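Local structure of BluB-like flavoprotein (Clostridium difficile 630, 3EO8) at residues Leu4-Arg15 with Thr150-Cys161; Val14-Val22 with Asn92-Val102. The protein binds flavin mononucleotide at its dimer interface and probably acts as an FMN-dependent oxidoreductase of the nitroreductase type. All coordinates share one frame; numbering follows the deposited sequence.

Contact 1: Leu4-Arg15 with Thr150-Cys161; sequences LQDTIFKRQSVR and TLSAIELGYGSC. With FMN (flavin mononucleotide), chain G.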
loop_
_atom_site.group_PDB
_atom_site.type_symbol
_atom_site.label_atom_id
_atom_site.label_comp_id
_atom_site.label_asym_id
_atom_site.label_seq_id
_atom_site.Cartn_x
_atom_site.Cartn_y
_atom_site.Cartn_z
ATOM N N LEU A 4 -4.060 18.906 6.311
ATOM C CA LEU A 4 -4.027 17.478 6.044
ATOM C C LEU A 4 -5.398 16.787 6.139
ATOM O O LEU A 4 -5.792 16.037 5.247
ATOM C CB LEU A 4 -3.047 16.790 6.996
ATOM C CG LEU A 4 -2.965 15.258 6.889
ATOM C CD1 LEU A 4 -2.372 14.841 5.545
ATOM C CD2 LEU A 4 -2.190 14.665 8.051
ATOM N N GLN A 5 -6.083 16.974 7.263
ATOM C CA GLN A 5 -7.362 16.302 7.481
ATOM C C GLN A 5 -8.351 16.764 6.442
ATOM O O GLN A 5 -9.168 15.993 5.964
ATOM C CB GLN A 5 -7.935 16.569 8.881
ATOM C CG GLN A 5 -7.115 16.030 10.034
ATOM C CD GLN A 5 -6.712 14.555 9.840
ATOM O OE1 GLN A 5 -7.556 13.680 9.695
ATOM N NE2 GLN A 5 -5.428 14.299 9.823
ATOM N N ASP A 6 -8.293 18.040 6.074
ATOM C CA ASP A 6 -9.200 18.540 5.048
ATOM C C ASP A 6 -8.982 17.778 3.748
ATOM O O ASP A 6 -9.951 17.397 3.070
ATOM C CB ASP A 6 -9.022 20.053 4.833
ATOM C CG ASP A 6 -9.658 20.881 5.936
ATOM O OD1 ASP A 6 -10.430 20.321 6.758
ATOM O OD2 ASP A 6 -9.407 22.118 5.975
ATOM N N THR A 7 -7.721 17.528 3.405
ATOM C CA THR A 7 -7.411 16.755 2.187
ATOM C C THR A 7 -7.856 15.308 2.333
ATOM O O THR A 7 -8.401 14.737 1.402
ATOM C CB THR A 7 -5.896 16.746 1.757
ATOM O OG1 THR A 7 -5.088 15.984 2.682
ATOM C CG2 THR A 7 -5.350 18.160 1.631
ATOM N N ILE A 8 -7.599 14.716 3.497
ATOM C CA ILE A 8 -7.938 13.311 3.727
ATOM C C ILE A 8 -9.449 13.079 3.612
ATOM O O ILE A 8 -9.864 12.071 3.039
ATOM C CB ILE A 8 -7.380 12.809 5.077
ATOM C CG1 ILE A 8 -5.886 12.494 4.899
ATOM C CG2 ILE A 8 -8.173 11.559 5.604
ATOM C CD1 ILE A 8 -5.191 12.012 6.167
ATOM N N PHE A 9 -10.247 14.027 4.096
ATOM C CA PHE A 9 -11.703 13.815 4.125
ATOM C C PHE A 9 -12.399 14.357 2.880
ATOM O O PHE A 9 -13.565 14.072 2.639
ATOM C CB PHE A 9 -12.300 14.300 5.445
ATOM C CG PHE A 9 -11.975 13.374 6.590
ATOM C CD1 PHE A 9 -12.615 12.141 6.698
ATOM C CD2 PHE A 9 -10.950 13.667 7.472
ATOM C CE1 PHE A 9 -12.263 11.253 7.708
ATOM C CE2 PHE A 9 -10.599 12.781 8.470
ATOM C CZ PHE A 9 -11.244 11.575 8.578
ATOM N N LYS A 10 -11.660 15.106 2.072
ATOM C CA LYS A 10 -12.117 15.511 0.742
ATOM C C LYS A 10 -11.883 14.421 -0.299
ATOM O O LYS A 10 -12.538 14.417 -1.347
ATOM C CB LYS A 10 -11.409 16.794 0.321
ATOM C CG LYS A 10 -12.003 17.517 -0.882
ATOM C CD LYS A 10 -11.353 18.896 -1.031
ATOM C CE LYS A 10 -12.088 19.767 -2.006
ATOM N NZ LYS A 10 -11.292 20.998 -2.288
ATOM N N ARG A 11 -10.944 13.512 -0.030
ATOM C CA ARG A 11 -10.587 12.496 -0.991
ATOM C C ARG A 11 -11.742 11.563 -1.303
ATOM O O ARG A 11 -12.340 10.928 -0.407
ATOM C CB ARG A 11 -9.387 11.655 -0.521
ATOM C CG ARG A 11 -8.794 10.750 -1.576
ATOM C CD ARG A 11 -8.316 9.429 -1.017
ATOM N NE ARG A 11 -9.365 8.749 -0.293
ATOM C CZ ARG A 11 -10.393 8.140 -0.867
ATOM N NH1 ARG A 11 -10.490 8.078 -2.187
ATOM N NH2 ARG A 11 -11.297 7.560 -0.108
ATOM N N GLN A 12 -12.019 11.457 -2.594
ATOM C CA GLN A 12 -12.955 10.494 -3.108
ATOM C C GLN A 12 -12.358 9.831 -4.358
ATOM O O GLN A 12 -11.417 10.354 -4.953
ATOM C CB GLN A 12 -14.257 11.218 -3.486
ATOM C CG GLN A 12 -15.034 11.797 -2.318
ATOM C CD GLN A 12 -16.330 12.443 -2.788
ATOM O OE1 GLN A 12 -16.348 13.642 -3.102
ATOM N NE2 GLN A 12 -17.404 11.650 -2.897
ATOM N N SER A 13 -12.921 8.702 -4.792
ATOM C CA SER A 13 -12.596 8.186 -6.131
ATOM C C SER A 13 -13.344 8.951 -7.213
ATOM O O SER A 13 -14.567 8.812 -7.377
ATOM C CB SER A 13 -12.905 6.702 -6.234
ATOM O OG SER A 13 -12.062 6.019 -5.368
ATOM N N VAL A 14 -12.584 9.754 -7.954
ATOM C CA VAL A 14 -13.127 10.667 -8.944
ATOM C C VAL A 14 -13.194 9.988 -10.298
ATOM O O VAL A 14 -12.166 9.622 -10.864
ATOM C CB VAL A 14 -12.283 11.933 -9.023
ATOM C CG1 VAL A 14 -12.800 12.877 -10.153
ATOM C CG2 VAL A 14 -12.286 12.596 -7.626
ATOM N N ARG A 15 -14.416 9.820 -10.799
ATOM C CA ARG A 15 -14.627 9.109 -12.068
ATOM C C ARG A 15 -15.263 9.988 -13.144
ATOM O O ARG A 15 -15.503 9.543 -14.257
ATOM C CB ARG A 15 -15.433 7.824 -11.837
ATOM C CG ARG A 15 -14.824 6.918 -10.793
ATOM C CD ARG A 15 -15.449 5.528 -10.755
ATOM N NE ARG A 15 -14.809 4.715 -9.715
ATOM C CZ ARG A 15 -15.130 4.735 -8.416
ATOM N NH1 ARG A 15 -16.074 5.529 -7.946
ATOM N NH2 ARG A 15 -14.473 3.959 -7.583
ATOM N N THR A 150 -2.121 11.100 -4.361
ATOM C CA THR A 150 -3.573 11.333 -4.295
ATOM C C THR A 150 -3.949 12.570 -3.474
ATOM O O THR A 150 -4.735 13.439 -3.905
ATOM C CB THR A 150 -4.239 10.089 -3.699
ATOM O OG1 THR A 150 -4.046 9.001 -4.610
ATOM C CG2 THR A 150 -5.745 10.304 -3.452
ATOM N N LEU A 151 -3.378 12.659 -2.282
ATOM C CA LEU A 151 -3.682 13.762 -1.400
ATOM C C LEU A 151 -3.142 15.069 -1.974
ATOM O O LEU A 151 -3.770 16.137 -1.853
ATOM C CB LEU A 151 -3.130 13.482 0.006
ATOM C CG LEU A 151 -3.728 12.269 0.742
ATOM C CD1 LEU A 151 -3.077 12.143 2.080
ATOM C CD2 LEU A 151 -5.307 12.373 0.877
ATOM N N SER A 152 -1.975 14.994 -2.601
ATOM C CA SER A 152 -1.336 16.171 -3.177
ATOM C C SER A 152 -2.126 16.711 -4.352
ATOM O O SER A 152 -2.277 17.923 -4.500
ATOM C CB SER A 152 0.096 15.827 -3.590
ATOM O OG SER A 152 0.825 15.403 -2.450
ATOM N N ALA A 153 -2.628 15.802 -5.174
ATOM C CA ALA A 153 -3.538 16.173 -6.275
ATOM C C ALA A 153 -4.697 17.002 -5.748
ATOM O O ALA A 153 -5.003 18.063 -6.296
ATOM C CB ALA A 153 -4.069 14.923 -7.000
ATOM N N ILE A 154 -5.319 16.547 -4.653
ATOM C CA ILE A 154 -6.463 17.279 -4.053
ATOM C C ILE A 154 -6.066 18.667 -3.529
ATOM O O ILE A 154 -6.725 19.694 -3.816
ATOM C CB ILE A 154 -7.144 16.431 -2.934
ATOM C CG1 ILE A 154 -7.778 15.158 -3.516
ATOM C CG2 ILE A 154 -8.238 17.268 -2.238
ATOM C CD1 ILE A 154 -7.884 14.028 -2.533
ATOM N N GLU A 155 -4.934 18.746 -2.839
ATOM C CA GLU A 155 -4.448 20.044 -2.379
ATOM C C GLU A 155 -4.275 21.042 -3.508
ATOM O O GLU A 155 -4.496 22.231 -3.316
ATOM C CB GLU A 155 -3.116 19.927 -1.641
ATOM C CG GLU A 155 -2.606 21.263 -1.170
ATOM C CD GLU A 155 -1.359 21.199 -0.307
ATOM O OE1 GLU A 155 -0.549 20.277 -0.489
ATOM O OE2 GLU A 155 -1.197 22.105 0.548
ATOM N N LEU A 156 -3.839 20.559 -4.666
ATOM C CA LEU A 156 -3.555 21.419 -5.821
ATOM C C LEU A 156 -4.806 21.764 -6.661
ATOM O O LEU A 156 -4.713 22.524 -7.641
ATOM C CB LEU A 156 -2.455 20.767 -6.692
ATOM C CG LEU A 156 -1.068 20.740 -6.014
ATOM C CD1 LEU A 156 -0.154 19.742 -6.624
ATOM C CD2 LEU A 156 -0.423 22.146 -6.019
ATOM N N GLY A 157 -5.974 21.247 -6.270
ATOM C CA GLY A 157 -7.227 21.578 -6.944
ATOM C C GLY A 157 -7.725 20.538 -7.925
ATOM O O GLY A 157 -8.618 20.809 -8.734
ATOM N N TYR A 158 -7.161 19.348 -7.836
ATOM C CA TYR A 158 -7.503 18.270 -8.738
ATOM C C TYR A 158 -8.066 17.108 -7.937
ATOM O O TYR A 158 -8.376 17.246 -6.767
ATOM C CB TYR A 158 -6.259 17.834 -9.501
ATOM C CG TYR A 158 -5.514 18.933 -10.213
ATOM C CD1 TYR A 158 -5.936 19.409 -11.460
ATOM C CD2 TYR A 158 -4.349 19.464 -9.671
ATOM C CE1 TYR A 158 -5.241 20.406 -12.113
ATOM C CE2 TYR A 158 -3.654 20.454 -10.307
ATOM C CZ TYR A 158 -4.082 20.912 -11.535
ATOM O OH TYR A 158 -3.340 21.878 -12.182
ATOM N N GLY A 159 -8.232 15.961 -8.592
ATOM C CA GLY A 159 -8.667 14.754 -7.925
ATOM C C GLY A 159 -8.376 13.599 -8.844
ATOM O O GLY A 159 -7.992 13.802 -9.993
ATOM N N SER A 160 -8.557 12.375 -8.354
ATOM C CA SER A 160 -8.141 11.229 -9.112
ATOM C C SER A 160 -8.897 9.971 -8.679
ATOM O O SER A 160 -9.573 9.945 -7.649
ATOM C CB SER A 160 -6.615 11.009 -8.903
ATOM O OG SER A 160 -6.319 10.553 -7.578
ATOM N N CYS A 161 -8.745 8.926 -9.468
ATOM C CA CYS A 161 -9.173 7.608 -9.064
ATOM C C CYS A 161 -7.990 6.734 -9.290
ATOM O O CYS A 161 -7.309 6.851 -10.300
ATOM C CB CYS A 161 -10.352 7.096 -9.886
ATOM S SG CYS A 161 -11.133 5.538 -9.307
HETATM N N1 FMN G . -11.907 2.315 -8.419
HETATM C C2 FMN G . -12.295 2.037 -9.708
HETATM O O2 FMN G . -13.291 2.562 -10.226
HETATM N N3 FMN G . -11.559 1.166 -10.463
HETATM C C4 FMN G . -10.472 0.504 -9.972
HETATM O O4 FMN G . -9.828 -0.267 -10.719
HETATM C C4A FMN G . -10.071 0.779 -8.670
HETATM N N5 FMN G . -8.951 0.159 -8.150
HETATM C C5A FMN G . -8.524 0.455 -6.873
HETATM C C6 FMN G . -7.378 -0.162 -6.404
HETATM C C7 FMN G . -6.924 0.129 -5.130
HETATM C C7M FMN G . -5.508 -0.233 -4.824
HETATM C C8 FMN G . -7.611 1.061 -4.343
HETATM C C8M FMN G . -6.925 1.672 -3.154
HETATM C C9 FMN G . -8.753 1.677 -4.830
HETATM C C9A FMN G . -9.220 1.388 -6.103
HETATM N N10 FMN G . -10.384 1.964 -6.612
HETATM C C10 FMN G . -10.775 1.704 -7.909
HETATM C "C1'" FMN G . -11.232 2.903 -5.794
HETATM C "C2'" FMN G . -12.145 2.180 -4.805
HETATM O "O2'" FMN G . -13.250 1.599 -5.486
HETATM C "C3'" FMN G . -12.647 3.190 -3.782
HETATM O "O3'" FMN G . -11.529 3.701 -3.065
HETATM C "C4'" FMN G . -13.699 2.672 -2.806
HETATM O "O4'" FMN G . -14.874 2.262 -3.484
HETATM C "C5'" FMN G . -14.041 3.789 -1.812
HETATM O "O5'" FMN G . -14.597 4.881 -2.522
HETATM P P FMN G . -13.984 6.362 -2.281
HETATM O O1P FMN G . -14.743 7.347 -3.119
HETATM O O2P FMN G . -12.535 6.266 -2.732
HETATM O O3P FMN G . -14.001 6.753 -0.810
HETATM O O HOH W 1 -9.154 20.629 -3.801
HETATM O O HOH W 2 -9.406 12.441 -5.398
#

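Contact 2: Val14-Val22 with Asn92-Val102; sequences VRKFKNQDV and NFTLFYLKAPV. With FMN (flavin mononucleotide), chain G.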
loop_
_atom_site.group_PDB
_atom_site.type_symbol
_atom_site.label_atom_id
_atom_site.label_comp_id
_atom_site.label_asym_id
_atom_site.label_seq_id
_atom_site.Cartn_x
_atom_site.Cartn_y
_atom_site.Cartn_z
ATOM N N VAL A 14 -12.584 9.754 -7.954
ATOM C CA VAL A 14 -13.127 10.667 -8.944
ATOM C C VAL A 14 -13.194 9.988 -10.298
ATOM O O VAL A 14 -12.166 9.622 -10.864
ATOM C CB VAL A 14 -12.283 11.933 -9.023
ATOM C CG1 VAL A 14 -12.800 12.877 -10.153
ATOM C CG2 VAL A 14 -12.286 12.596 -7.626
ATOM N N ARG A 15 -14.416 9.820 -10.799
ATOM C CA ARG A 15 -14.627 9.109 -12.068
ATOM C C ARG A 15 -15.263 9.988 -13.144
ATOM O O ARG A 15 -15.503 9.543 -14.257
ATOM C CB ARG A 15 -15.433 7.824 -11.837
ATOM C CG ARG A 15 -14.824 6.918 -10.793
ATOM C CD ARG A 15 -15.449 5.528 -10.755
ATOM N NE ARG A 15 -14.809 4.715 -9.715
ATOM C CZ ARG A 15 -15.130 4.735 -8.416
ATOM N NH1 ARG A 15 -16.074 5.529 -7.946
ATOM N NH2 ARG A 15 -14.473 3.959 -7.583
ATOM N N LYS A 16 -15.495 11.258 -12.833
ATOM C CA LYS A 16 -15.980 12.192 -13.816
ATOM C C LYS A 16 -15.200 13.469 -13.615
ATOM O O LYS A 16 -14.946 13.853 -12.472
ATOM C CB LYS A 16 -17.484 12.454 -13.665
ATOM C CG LYS A 16 -18.357 11.288 -14.109
ATOM N N PHE A 17 -14.819 14.081 -14.736
ATOM C CA PHE A 17 -13.875 15.203 -14.777
ATOM C C PHE A 17 -14.363 16.375 -15.605
ATOM O O PHE A 17 -15.043 16.205 -16.616
ATOM C CB PHE A 17 -12.532 14.740 -15.345
ATOM C CG PHE A 17 -11.959 13.585 -14.615
ATOM C CD1 PHE A 17 -12.346 12.293 -14.928
ATOM C CD2 PHE A 17 -11.056 13.765 -13.578
ATOM C CE1 PHE A 17 -11.834 11.200 -14.231
ATOM C CE2 PHE A 17 -10.544 12.659 -12.892
ATOM C CZ PHE A 17 -10.934 11.385 -13.216
ATOM N N LYS A 18 -13.967 17.571 -15.180
ATOM C CA LYS A 18 -14.253 18.791 -15.922
ATOM C C LYS A 18 -13.305 18.889 -17.108
ATOM O O LYS A 18 -12.307 18.169 -17.171
ATOM C CB LYS A 18 -14.115 20.012 -15.017
ATOM C CG LYS A 18 -15.148 20.026 -13.912
ATOM C CD LYS A 18 -14.957 21.165 -12.939
ATOM C CE LYS A 18 -16.122 21.216 -11.950
ATOM N NZ LYS A 18 -15.865 22.114 -10.799
ATOM N N ASN A 19 -13.638 19.755 -18.059
ATOM C CA ASN A 19 -12.825 19.933 -19.239
ATOM C C ASN A 19 -11.770 20.983 -18.993
ATOM O O ASN A 19 -11.922 22.140 -19.426
ATOM C CB ASN A 19 -13.688 20.360 -20.413
ATOM C CG ASN A 19 -12.910 20.403 -21.708
ATOM O OD1 ASN A 19 -11.941 19.648 -21.891
ATOM N ND2 ASN A 19 -13.312 21.292 -22.605
ATOM N N GLN A 20 -10.737 20.597 -18.257
ATOM C CA GLN A 20 -9.685 21.503 -17.827
ATOM C C GLN A 20 -8.408 20.700 -17.760
ATOM O O GLN A 20 -8.435 19.497 -17.523
ATOM C CB GLN A 20 -9.984 22.074 -16.451
ATOM C CG GLN A 20 -11.167 22.998 -16.432
ATOM C CD GLN A 20 -11.543 23.498 -15.042
ATOM O OE1 GLN A 20 -10.680 23.715 -14.171
ATOM N NE2 GLN A 20 -12.859 23.665 -14.822
ATOM N N ASP A 21 -7.292 21.386 -17.938
ATOM C CA ASP A 21 -6.002 20.732 -18.010
ATOM C C ASP A 21 -5.358 20.606 -16.630
ATOM O O ASP A 21 -5.774 21.269 -15.676
ATOM C CB ASP A 21 -5.138 21.533 -18.960
ATOM C CG ASP A 21 -5.768 21.641 -20.365
ATOM N N VAL A 22 -4.380 19.710 -16.529
ATOM C CA VAL A 22 -3.518 19.588 -15.358
ATOM C C VAL A 22 -2.107 19.971 -15.779
ATOM O O VAL A 22 -1.566 19.396 -16.737
ATOM C CB VAL A 22 -3.514 18.139 -14.841
ATOM C CG1 VAL A 22 -2.827 18.084 -13.489
ATOM C CG2 VAL A 22 -4.954 17.622 -14.767
ATOM N N ASN A 92 -17.695 0.892 -16.089
ATOM C CA ASN A 92 -17.911 1.836 -14.996
ATOM C C ASN A 92 -16.700 2.056 -14.099
ATOM O O ASN A 92 -16.479 3.169 -13.588
ATOM C CB ASN A 92 -19.132 1.386 -14.216
ATOM C CG ASN A 92 -20.425 1.612 -15.007
ATOM O OD1 ASN A 92 -20.481 2.467 -15.895
ATOM N ND2 ASN A 92 -21.457 0.843 -14.686
ATOM N N PHE A 93 -15.918 0.994 -13.930
ATOM C CA PHE A 93 -14.762 0.976 -13.019
ATOM C C PHE A 93 -13.395 0.787 -13.691
ATOM O O PHE A 93 -12.365 0.681 -13.014
ATOM C CB PHE A 93 -14.990 -0.073 -11.916
ATOM C CG PHE A 93 -16.192 0.241 -11.071
ATOM C CD1 PHE A 93 -16.119 1.238 -10.112
ATOM C CD2 PHE A 93 -17.421 -0.390 -11.301
ATOM C CE1 PHE A 93 -17.252 1.573 -9.351
ATOM C CE2 PHE A 93 -18.549 -0.067 -10.553
ATOM C CZ PHE A 93 -18.460 0.921 -9.583
ATOM N N THR A 94 -13.336 0.783 -15.007
ATOM C CA THR A 94 -12.014 0.770 -15.641
ATOM C C THR A 94 -11.936 1.814 -16.782
ATOM O O THR A 94 -11.136 2.750 -16.729
ATOM C CB THR A 94 -11.600 -0.629 -16.183
ATOM O OG1 THR A 94 -11.915 -1.664 -15.230
ATOM C CG2 THR A 94 -10.092 -0.646 -16.483
ATOM N N LEU A 95 -12.784 1.685 -17.798
ATOM C CA LEU A 95 -12.570 2.464 -19.000
ATOM C C LEU A 95 -13.013 3.930 -18.845
ATOM O O LEU A 95 -12.838 4.711 -19.771
ATOM C CB LEU A 95 -13.237 1.822 -20.207
ATOM C CG LEU A 95 -12.696 0.462 -20.665
ATOM C CD1 LEU A 95 -13.612 -0.104 -21.803
ATOM C CD2 LEU A 95 -11.260 0.609 -21.111
ATOM N N PHE A 96 -13.573 4.289 -17.685
ATOM C CA PHE A 96 -13.923 5.684 -17.389
ATOM C C PHE A 96 -12.719 6.610 -17.336
ATOM O O PHE A 96 -12.881 7.822 -17.425
ATOM C CB PHE A 96 -14.661 5.806 -16.044
ATOM C CG PHE A 96 -13.764 5.642 -14.882
ATOM C CD1 PHE A 96 -13.053 6.724 -14.392
ATOM C CD2 PHE A 96 -13.544 4.394 -14.339
ATOM C CE1 PHE A 96 -12.185 6.592 -13.357
ATOM C CE2 PHE A 96 -12.669 4.241 -13.293
ATOM C CZ PHE A 96 -11.971 5.332 -12.809
ATOM N N TYR A 97 -11.513 6.070 -17.187
ATOM C CA TYR A 97 -10.315 6.916 -17.141
ATOM C C TYR A 97 -10.170 7.803 -18.377
ATOM O O TYR A 97 -9.517 8.846 -18.315
ATOM C CB TYR A 97 -9.029 6.097 -16.934
ATOM C CG TYR A 97 -8.493 5.380 -18.168
ATOM C CD1 TYR A 97 -7.747 6.042 -19.126
ATOM C CD2 TYR A 97 -8.710 4.040 -18.343
ATOM C CE1 TYR A 97 -7.252 5.389 -20.262
ATOM C CE2 TYR A 97 -8.229 3.365 -19.451
ATOM C CZ TYR A 97 -7.503 4.041 -20.418
ATOM O OH TYR A 97 -7.040 3.376 -21.555
ATOM N N LEU A 98 -10.771 7.403 -19.497
ATOM C CA LEU A 98 -10.665 8.172 -20.725
ATOM C C LEU A 98 -11.345 9.541 -20.580
ATOM O O LEU A 98 -11.116 10.438 -21.366
ATOM C CB LEU A 98 -11.311 7.417 -21.872
ATOM C CG LEU A 98 -10.532 6.172 -22.294
ATOM C CD1 LEU A 98 -11.450 5.255 -23.096
ATOM C CD2 LEU A 98 -9.291 6.574 -23.106
ATOM N N LYS A 99 -12.178 9.669 -19.551
ATOM C CA LYS A 99 -12.867 10.926 -19.247
ATOM C C LYS A 99 -11.945 11.983 -18.664
ATOM O O LYS A 99 -12.341 13.158 -18.593
ATOM C CB LYS A 99 -14.024 10.656 -18.285
ATOM C CG LYS A 99 -15.085 9.711 -18.847
ATOM C CD LYS A 99 -16.220 9.446 -17.858
ATOM C CE LYS A 99 -17.311 8.655 -18.575
ATOM N NZ LYS A 99 -18.362 8.090 -17.683
ATOM N N ALA A 100 -10.751 11.577 -18.221
ATOM C CA ALA A 100 -9.763 12.494 -17.645
ATOM C C ALA A 100 -8.746 12.957 -18.684
ATOM O O ALA A 100 -8.473 12.242 -19.643
ATOM C CB ALA A 100 -9.057 11.833 -16.478
ATOM N N PRO A 101 -8.160 14.153 -18.476
ATOM C CA PRO A 101 -7.076 14.657 -19.301
ATOM C C PRO A 101 -5.732 13.967 -19.106
ATOM O O PRO A 101 -4.889 14.057 -19.975
ATOM C CB PRO A 101 -6.997 16.141 -18.904
ATOM C CG PRO A 101 -7.503 16.179 -17.476
ATOM C CD PRO A 101 -8.539 15.090 -17.399
ATOM N N VAL A 102 -5.528 13.273 -17.995
ATOM C CA VAL A 102 -4.228 12.664 -17.701
ATOM C C VAL A 102 -4.419 11.247 -17.222
ATOM O O VAL A 102 -5.290 10.988 -16.398
ATOM C CB VAL A 102 -3.465 13.448 -16.606
ATOM C CG1 VAL A 102 -2.130 12.774 -16.285
ATOM C CG2 VAL A 102 -3.293 14.909 -17.003
HETATM N N1 FMN G . -11.907 2.315 -8.419
HETATM C C2 FMN G . -12.295 2.037 -9.708
HETATM O O2 FMN G . -13.291 2.562 -10.226
HETATM N N3 FMN G . -11.559 1.166 -10.463
HETATM C C4 FMN G . -10.472 0.504 -9.972
HETATM O O4 FMN G . -9.828 -0.267 -10.719
HETATM C C4A FMN G . -10.071 0.779 -8.670
HETATM N N5 FMN G . -8.951 0.159 -8.150
HETATM C C5A FMN G . -8.524 0.455 -6.873
HETATM C C6 FMN G . -7.378 -0.162 -6.404
HETATM C C7 FMN G . -6.924 0.129 -5.130
HETATM C C7M FMN G . -5.508 -0.233 -4.824
HETATM C C8 FMN G . -7.611 1.061 -4.343
HETATM C C8M FMN G . -6.925 1.672 -3.154
HETATM C C9 FMN G . -8.753 1.677 -4.830
HETATM C C9A FMN G . -9.220 1.388 -6.103
HETATM N N10 FMN G . -10.384 1.964 -6.612
HETATM C C10 FMN G . -10.775 1.704 -7.909
HETATM C "C1'" FMN G . -11.232 2.903 -5.794
HETATM C "C2'" FMN G . -12.145 2.180 -4.805
HETATM O "O2'" FMN G . -13.250 1.599 -5.486
HETATM C "C3'" FMN G . -12.647 3.190 -3.782
HETATM O "O3'" FMN G . -11.529 3.701 -3.065
HETATM C "C4'" FMN G . -13.699 2.672 -2.806
HETATM O "O4'" FMN G . -14.874 2.262 -3.484
HETATM C "C5'" FMN G . -14.041 3.789 -1.812
HETATM O "O5'" FMN G . -14.597 4.881 -2.522
HETATM P P FMN G . -13.984 6.362 -2.281
HETATM O O1P FMN G . -14.743 7.347 -3.119
HETATM O O2P FMN G . -12.535 6.266 -2.732
HETATM O O3P FMN G . -14.001 6.753 -0.810
HETATM O O HOH W 3 -17.596 7.852 -15.011
#

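Contact 1: Leu4-Arg15 with Thr150-Cys161
I154 packs against K10 and R11, at the end of helix 4-10 and the start of the loop after it, in the FMN-binding nitroreductase fold, where helix 4-10 crosses residues 150-155 of helix 137-155 at 103° and the following residues run on to strand 159-163. Its two branches divide the work: CD1 presses on R11, 3.5 Å from CB, while CG2 lies 3.7 Å from K10 CD, the lysine chain and the isoleucine running alongside each other head to tail. A branched aliphatic suits a place that must fill two directions at once. L151 sets CD2 crosswise against T7, whose OG1, in the conformer described, bonds L4 O within its own helix. R11 has CG anti to its backbone N (chi1 -169°), which lays its CG and CD beside T150 CG2; bends further out then bring the guanidinium edge-on to the flavin phosphate. There NH1 donates to FMN O2P at 2.8 Å and NH2 to FMN O3P, and NH2 also bonds A36 O of the second subunit. S13 donates to the same phosphate from its backbone N and its OG, which probably helps to stabilise the negative charge. G159 has no side chain, which leaves room for V14 CG2; a CB here would point at it and come too close. V14 N bonds S160 O at 3.0 Å, nearly straight at 172° although the donor stands above the carbonyl plane. Beyond it, C161 SG reaches the flavin ring itself, 3.4 Å from FMN N1.

Contact 2: Val14-Val22 with Asn92-Val102
F96 offers a ring face to R15, and the methylenes of the arginine lie across it: CG sits 3.9 Å from the ring centroid in a CH-pi contact, with CB over the same face. A chi1 of 74° sets F96 CG between its backbone N and carbonyl carbon and directs the ring at the arginine. Further along the extended arginine, F93 places CE1 over the centre of one guanidinium face, the ring and guanidinium planes standing 77° apart, so the ring does not stack flat. Phenylalanines suit both places, confining the chain while leaving its N-H groups for the cofactor. R15 NE donates to FMN O2 at 2.7 Å and NH2 to FMN N1, while F93 O accepts from FMN N3 at 2.7 Å. The pyrimidine edge of the flavin is thus read by both segments, and the positive charge next to N1 and O2 would probably stabilise the reduced, anionic flavin, as in other members of the nitroreductase family. Tight packing continues at F17, where A100 CB stands 3.6 Å from the ring centroid, almost on its normal; a methyl is small enough to let the backbone come this close. V22 CG2 meets V102 CG2 at 3.9 Å, where strand 102-108 begins, and lies 4.0 Å from P101 CG, which also comes within 3.4 Å of Q20 O. The solvent side is looser. No direct hydrogen bond joins the segments, and the side chain of Q20 is exposed. K99, stretched along the surface, is linked to R15 O through a single water that donates to the carbonyl and accepts from NZ.

How the contacts relate
The two contacts have centres 14 Å apart and share V14 and R15. Along the chain the order is 4-15, 14-22, 92-102 and 150-161, so contact 2 is closed within the longer span that contact 1 brackets. Contact 1 joins helix 4-10 to helix 137-155 and edge strand 159-163; contact 2 ties the loop before helix 24-35 to the link between helix 80-93 and strand 102-108 of the same antiparallel sheet. They meet where C161 SG packs on F96 CZ, and again where Y158 touches V22. Together they serve one FMN site: R11 and S13 of contact 1 hold the phosphate, while R15, common to both, and F93 of contact 2 hold the pyrimidine edge.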